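Local coordinates for sensor histidine kinase (Pseudomonas syringae pv. tomato, PDB 3CIT), which is probably a two-component phosphorelay sensor kinase able to dimerise, represented here by its GAF domain alone, at residues Y4-S7 and Q8-A12; L16-D19 and T20-L24; H144-N147 and N148-E152. All blocks are in the same frame, centred on the assembly; numbering follows the deposited sequence.

Three contacts lie along the two long terminal helices of this GAF domain. Each joins residues one helical turn apart, so none closes a loop, and none nests in or crosses another. Contact 1 comes first, near the start of helix 3-26. Contact 2 follows on the same helix, their centres about 18 Å apart. The chain then runs through helix 29-43 and the antiparallel sheet before reaching contact 3 on helix 128-156. Contacts 2 and 3 touch where Leu24 packs on His144, which ties the end of the first helix to the last. Contacts 1 and 3 stay apart, with nearest atoms about 17 Å away. All three reach the second subunit.

Contact 1. Residues Y4-S7 and Q8-A12; sequences YRQS and QSRAA
Tyr4 holds its ring carbon CG trans to the backbone N (chi1 -180°), and Gln8 holds CG beside its own backbone N (chi1 -70°). These two torsions set Gln8 CG over one face of the Tyr4 ring. It makes a CH-pi contact 3.9 Å from the ring centroid, offset toward the rim. A bend at chi2 carries the Gln8 amide to the Tyr4 hydroxyl, its plane turned 38° from the ring, with NE2 3.5 Å from Tyr4 OH. On another side of the helix, Gln6 bends at chi2 and lays its amide over a face of the Arg10 guanidinium. The two planes are nearly parallel, stacked but offset, and Gln6 CG lies 3.9 Å from Arg10 CD. Backbone bonds of the alpha-helix run beneath, from Gln8 N to Tyr4 O and onward to Ala11 N with Ser7 O.

The polar ends find partners beyond this turn. Arg10 forms a salt bridge with Glu129 and bonds to Pro126 O and Ala125 O of the third subunit. Gln6 reaches Asp127 of that subunit. Ser7 OG and Gln8 OE1 both take Arg10 of the second subunit. The chemistry implies a helix end built into the assembly, with Gln6 backing an arginine whose charge is probably balanced by Glu129 and the third subunit's carbonyls.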
# COMPACT_ATOMS: atom_id res chain seq x y z
N TYR A 4 -19.02 -17.38 2.86
CA TYR A 4 -18.34 -18.67 2.69
C TYR A 4 -17.26 -18.57 1.63
O TYR A 4 -16.15 -19.05 1.83
CB TYR A 4 -19.33 -19.76 2.29
CG TYR A 4 -18.68 -21.12 2.10
CD1 TYR A 4 -18.39 -21.92 3.20
CD2 TYR A 4 -18.35 -21.59 0.84
CE1 TYR A 4 -17.79 -23.17 3.05
CE2 TYR A 4 -17.74 -22.84 0.67
CZ TYR A 4 -17.46 -23.62 1.78
OH TYR A 4 -16.87 -24.85 1.64
N ARG A 5 -17.61 -17.98 0.49
CA ARG A 5 -16.68 -17.87 -0.63
C ARG A 5 -15.50 -16.96 -0.28
O ARG A 5 -14.36 -17.28 -0.61
CB ARG A 5 -17.40 -17.33 -1.86
CG ARG A 5 -18.46 -18.27 -2.39
CD ARG A 5 -19.14 -17.72 -3.65
NE ARG A 5 -20.47 -18.31 -3.86
CZ ARG A 5 -21.06 -18.43 -5.05
NH1 ARG A 5 -22.27 -18.98 -5.13
NH2 ARG A 5 -20.46 -18.01 -6.17
N GLN A 6 -15.77 -15.85 0.40
CA GLN A 6 -14.69 -14.96 0.81
C GLN A 6 -13.76 -15.66 1.82
O GLN A 6 -12.55 -15.55 1.70
CB GLN A 6 -15.22 -13.63 1.38
CG GLN A 6 -14.08 -12.57 1.66
CD GLN A 6 -13.31 -12.06 0.42
OE1 GLN A 6 -12.61 -12.82 -0.30
NE2 GLN A 6 -13.42 -10.76 0.17
N SER A 7 -14.32 -16.37 2.79
CA SER A 7 -13.50 -17.15 3.75
C SER A 7 -12.64 -18.17 2.99
O SER A 7 -11.46 -18.29 3.23
CB SER A 7 -14.41 -17.80 4.80
OG SER A 7 -13.70 -18.49 5.83
N GLN A 8 -13.23 -18.90 2.04
CA GLN A 8 -12.47 -19.87 1.24
C GLN A 8 -11.39 -19.22 0.33
O GLN A 8 -10.30 -19.75 0.15
CB GLN A 8 -13.42 -20.72 0.39
CG GLN A 8 -14.27 -21.71 1.20
CD GLN A 8 -13.44 -22.82 1.83
OE1 GLN A 8 -12.79 -22.64 2.87
NE2 GLN A 8 -13.46 -24.00 1.20
N SER A 9 -11.71 -18.07 -0.25
CA SER A 9 -10.69 -17.33 -1.00
C SER A 9 -9.57 -16.86 -0.10
O SER A 9 -8.40 -16.89 -0.51
CB SER A 9 -11.30 -16.14 -1.73
OG SER A 9 -12.19 -16.60 -2.72
N ARG A 10 -9.92 -16.44 1.12
CA ARG A 10 -8.91 -15.99 2.05
C ARG A 10 -8.03 -17.17 2.49
O ARG A 10 -6.82 -17.01 2.61
CB ARG A 10 -9.54 -15.22 3.22
CG ARG A 10 -9.92 -13.80 2.78
CD ARG A 10 -10.85 -13.03 3.75
NE ARG A 10 -10.68 -11.59 3.53
CZ ARG A 10 -11.46 -10.63 4.03
NH1 ARG A 10 -11.15 -9.37 3.79
NH2 ARG A 10 -12.47 -10.92 4.83
N ALA A 11 -8.61 -18.34 2.69
CA ALA A 11 -7.80 -19.54 2.96
C ALA A 11 -6.80 -19.82 1.83
O ALA A 11 -5.62 -20.11 2.10
CB ALA A 11 -8.72 -20.79 3.23
N ALA A 12 -7.23 -19.68 0.57
CA ALA A 12 -6.36 -19.89 -0.61
C ALA A 12 -5.19 -18.89 -0.69
O ALA A 12 -4.04 -19.26 -1.03
CB ALA A 12 -7.18 -19.84 -1.91

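Contact 2. Residues L16-D19 and T20-L24; sequences LLVD and TGQEL
Thr20 OG1 donates to Leu16 O at 2.6 Å, one turn back in the alpha-helix 3-26 that opens this GAF domain. The threonine has its hydroxyl beside its own backbone N (chi1 -47°), which turns OG1 back toward the preceding turn. The hydroxyl approaches in the carbonyl plane. Thr20 N bonds to the same oxygen at 3.0 Å but comes from above that plane, 38° out of it. Leu16 O is therefore gripped by two donors of one residue. The Leu16 and Thr20 side chains run side by side in the same direction.

On another side of the helix, Val18 and Gln22 also lie alongside each other. The extended Gln22 chain brings NE2 to 3.4 Å from Val18 CG1. Gly21 N donates to Leu17 O and Gln22 N to Val18 O, in the regular helical pattern.

Farther out, Arg39 from helix 29-43 bonds to Thr20 OG1 and makes a salt bridge with Glu23 OE1. It links two side chains one turn apart and probably offsets the negative charge of Glu23. Leu16, Thr20 and Leu24 pack against helix 29-43, and these three with Leu17 also touch helix 128-156. Thr20 meets Cys35 on the first of these helices and Leu137 on the second. The second subunit covers another part of the surface: its Leu14 meets Leu17, and its Glu132 packs on Val18 and Gln22. The contact thus joins the helical layer of the domain to the subunit interface. At its far end Glu23 N donates to Asp19 O at 3.2 Å, while the Glu23 chain passes close beside that oxygen, with CG 3.1 Å from Asp19 O.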
# COMPACT_ATOMS: atom_id res chain seq x y z
N LEU A 16 -1.18 -19.80 -0.24
CA LEU A 16 -0.20 -19.31 -1.22
C LEU A 16 0.98 -18.66 -0.49
O LEU A 16 2.16 -18.97 -0.76
CB LEU A 16 -0.83 -18.29 -2.19
CG LEU A 16 0.10 -17.56 -3.20
CD1 LEU A 16 0.51 -18.51 -4.36
CD2 LEU A 16 -0.52 -16.27 -3.73
N LEU A 17 0.66 -17.78 0.43
CA LEU A 17 1.66 -17.01 1.16
C LEU A 17 2.49 -17.87 2.14
O LEU A 17 3.71 -17.83 2.09
CB LEU A 17 0.98 -15.86 1.92
CG LEU A 17 0.41 -14.75 1.04
CD1 LEU A 17 -0.49 -13.83 1.83
CD2 LEU A 17 1.57 -14.01 0.41
N VAL A 18 1.83 -18.61 3.03
CA VAL A 18 2.52 -19.45 4.00
C VAL A 18 3.32 -20.54 3.29
O VAL A 18 4.52 -20.69 3.54
CB VAL A 18 1.57 -19.98 5.09
CG1 VAL A 18 2.26 -21.06 5.99
CG2 VAL A 18 1.03 -18.79 5.94
N ASP A 19 2.69 -21.26 2.37
CA ASP A 19 3.36 -22.36 1.71
C ASP A 19 4.55 -21.89 0.86
O ASP A 19 5.63 -22.48 0.93
CB ASP A 19 2.38 -23.15 0.86
CG ASP A 19 1.39 -23.94 1.70
OD1 ASP A 19 1.52 -23.93 2.94
OD2 ASP A 19 0.49 -24.59 1.12
N THR A 20 4.35 -20.83 0.08
CA THR A 20 5.44 -20.34 -0.78
C THR A 20 6.54 -19.63 0.05
O THR A 20 7.74 -19.79 -0.19
CB THR A 20 4.93 -19.43 -1.89
OG1 THR A 20 3.79 -20.03 -2.53
CG2 THR A 20 6.04 -19.16 -2.96
N GLY A 21 6.12 -18.90 1.06
CA GLY A 21 7.07 -18.24 1.93
C GLY A 21 7.96 -19.24 2.66
O GLY A 21 9.14 -18.96 2.86
N GLN A 22 7.40 -20.38 3.04
CA GLN A 22 8.15 -21.45 3.72
C GLN A 22 9.16 -22.04 2.74
O GLN A 22 10.32 -22.31 3.11
CB GLN A 22 7.21 -22.58 4.26
CG GLN A 22 6.64 -22.35 5.70
CD GLN A 22 5.38 -23.21 6.07
OE1 GLN A 22 4.94 -24.09 5.30
NE2 GLN A 22 4.81 -22.95 7.26
N GLU A 23 8.73 -22.24 1.51
CA GLU A 23 9.57 -22.88 0.51
C GLU A 23 10.70 -22.03 0.01
O GLU A 23 11.75 -22.57 -0.31
CB GLU A 23 8.71 -23.31 -0.65
CG GLU A 23 7.81 -24.41 -0.22
CD GLU A 23 6.99 -24.92 -1.34
OE1 GLU A 23 5.75 -24.71 -1.29
OE2 GLU A 23 7.60 -25.55 -2.25
N LEU A 24 10.49 -20.72 -0.09
CA LEU A 24 11.55 -19.80 -0.49
C LEU A 24 12.80 -19.96 0.36
O LEU A 24 13.90 -19.81 -0.15
CB LEU A 24 11.10 -18.35 -0.43
CG LEU A 24 10.09 -17.97 -1.49
CD1 LEU A 24 9.73 -16.48 -1.36
CD2 LEU A 24 10.66 -18.30 -2.87

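Contact 3. Residues H144-N147 and N148-E152; sequences HLEN and NRLLE
Glu146 and Arg149 are joined through a water, which donates to Glu146 OE2 at 2.6 Å and accepts from Arg149 NH2 at 2.9 Å. The charged groups themselves stay beyond salt-bridge range, with Glu146 OE2 4.4 Å from Arg149 NH2. Arg149 bends at chi3 (72°), which swings its guanidinium back toward the glutamate. Both Glu146 oxygens have further partners: OE1 accepts from Ala107 N and OE2 from Asp108 N. The carboxylate is thus held by backbone N-H groups as well as by the bridging water, which would favour its charged form. Asn147 of the second subunit also donates to Glu146 OE1. The two copies of Asn147 meet across the interface, ND2 of this one donating to OD1 of the other.

Beneath these side chains lies a regular run of helical bonds. Leu150 N donates to Glu146 O at 2.9 Å and Leu151 N to Asn147 O at 3.0 Å, each nearly in line with its carbonyl.

The packing follows the same spacing. The extended Glu146 chain runs alongside Leu150, its CG 3.8 Å from Leu150 CD1. Asn147 slants across Leu151, with OD1 3.3 Å from Leu151 CD1. Leu150 and Leu151 continue into the interface, meeting Leu154 and Leu150 of the second subunit in turn.

Within the chain, His144 and Leu145 pack on Met32 of helix 29-43, and His144 also touches Leu24 and Ile25 of helix 3-26. On the Glu146 side, Ala107 and Asp108 belong to the turn between strands 98-105 and 111-119, so this part of helix 128-156 touches both other long helices and, through Glu146, a hairpin turn of the sheet.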
# COMPACT_ATOMS: atom_id res chain seq x y z
N HIS A 144 14.50 -12.24 0.09
CA HIS A 144 15.36 -13.41 -0.07
C HIS A 144 16.37 -13.24 -1.21
O HIS A 144 17.53 -13.62 -1.07
CB HIS A 144 14.49 -14.66 -0.27
CG HIS A 144 13.72 -15.04 0.96
ND1 HIS A 144 14.34 -15.31 2.17
CD2 HIS A 144 12.39 -15.16 1.19
CE1 HIS A 144 13.43 -15.56 3.09
NE2 HIS A 144 12.24 -15.48 2.52
N LEU A 145 15.94 -12.66 -2.32
CA LEU A 145 16.85 -12.37 -3.44
C LEU A 145 17.89 -11.34 -3.03
O LEU A 145 19.07 -11.45 -3.38
CB LEU A 145 16.08 -11.89 -4.66
CG LEU A 145 15.25 -12.92 -5.44
CD1 LEU A 145 14.49 -12.24 -6.57
CD2 LEU A 145 16.16 -14.07 -5.96
N GLU A 146 17.46 -10.33 -2.28
CA GLU A 146 18.37 -9.30 -1.80
C GLU A 146 19.38 -9.86 -0.82
O GLU A 146 20.57 -9.58 -0.93
CB GLU A 146 17.58 -8.16 -1.16
CG GLU A 146 18.47 -7.08 -0.62
CD GLU A 146 17.69 -6.00 0.02
OE1 GLU A 146 17.10 -6.26 1.09
OE2 GLU A 146 17.63 -4.91 -0.58
N ASN A 147 18.92 -10.70 0.11
CA ASN A 147 19.82 -11.40 1.00
C ASN A 147 20.93 -12.11 0.23
O ASN A 147 22.12 -11.88 0.48
CB ASN A 147 19.05 -12.37 1.90
CG ASN A 147 19.91 -12.95 3.00
OD1 ASN A 147 20.36 -14.09 2.89
ND2 ASN A 147 20.18 -12.17 4.05
N ASN A 148 20.55 -12.95 -0.73
CA ASN A 148 21.52 -13.66 -1.59
C ASN A 148 22.52 -12.75 -2.29
O ASN A 148 23.74 -13.01 -2.28
CB ASN A 148 20.78 -14.50 -2.63
CG ASN A 148 21.72 -15.16 -3.63
OD1 ASN A 148 21.86 -14.70 -4.78
ND2 ASN A 148 22.38 -16.23 -3.20
N ARG A 149 22.00 -11.71 -2.94
CA ARG A 149 22.84 -10.71 -3.60
C ARG A 149 23.86 -10.12 -2.64
O ARG A 149 25.06 -10.05 -2.96
CB ARG A 149 21.99 -9.58 -4.19
CG ARG A 149 22.82 -8.52 -4.89
CD ARG A 149 21.97 -7.44 -5.51
NE ARG A 149 21.35 -6.57 -4.51
CZ ARG A 149 21.99 -5.58 -3.87
NH1 ARG A 149 23.28 -5.34 -4.10
NH2 ARG A 149 21.32 -4.83 -3.00
N LEU A 150 23.40 -9.70 -1.47
CA LEU A 150 24.26 -9.02 -0.50
C LEU A 150 25.35 -9.92 0.07
O LEU A 150 26.48 -9.49 0.21
CB LEU A 150 23.43 -8.40 0.64
CG LEU A 150 22.50 -7.24 0.25
CD1 LEU A 150 21.68 -6.76 1.43
CD2 LEU A 150 23.32 -6.07 -0.34
N LEU A 151 25.00 -11.16 0.40
CA LEU A 151 25.97 -12.16 0.86
C LEU A 151 27.01 -12.48 -0.22
O LEU A 151 28.21 -12.60 0.07
CB LEU A 151 25.26 -13.45 1.28
CG LEU A 151 24.51 -13.41 2.62
CD1 LEU A 151 23.58 -14.62 2.78
CD2 LEU A 151 25.48 -13.34 3.78
N GLU A 152 26.55 -12.61 -1.46
CA GLU A 152 27.46 -12.79 -2.60
C GLU A 152 28.39 -11.58 -2.78
O GLU A 152 29.58 -11.75 -3.06
CB GLU A 152 26.68 -13.00 -3.90
CG GLU A 152 26.19 -14.41 -4.11
CD GLU A 152 25.57 -14.60 -5.49
OE1 GLU A 152 24.57 -13.92 -5.80
OE2 GLU A 152 26.09 -15.42 -6.27
O HOH W 1 18.38 -4.81 -3.11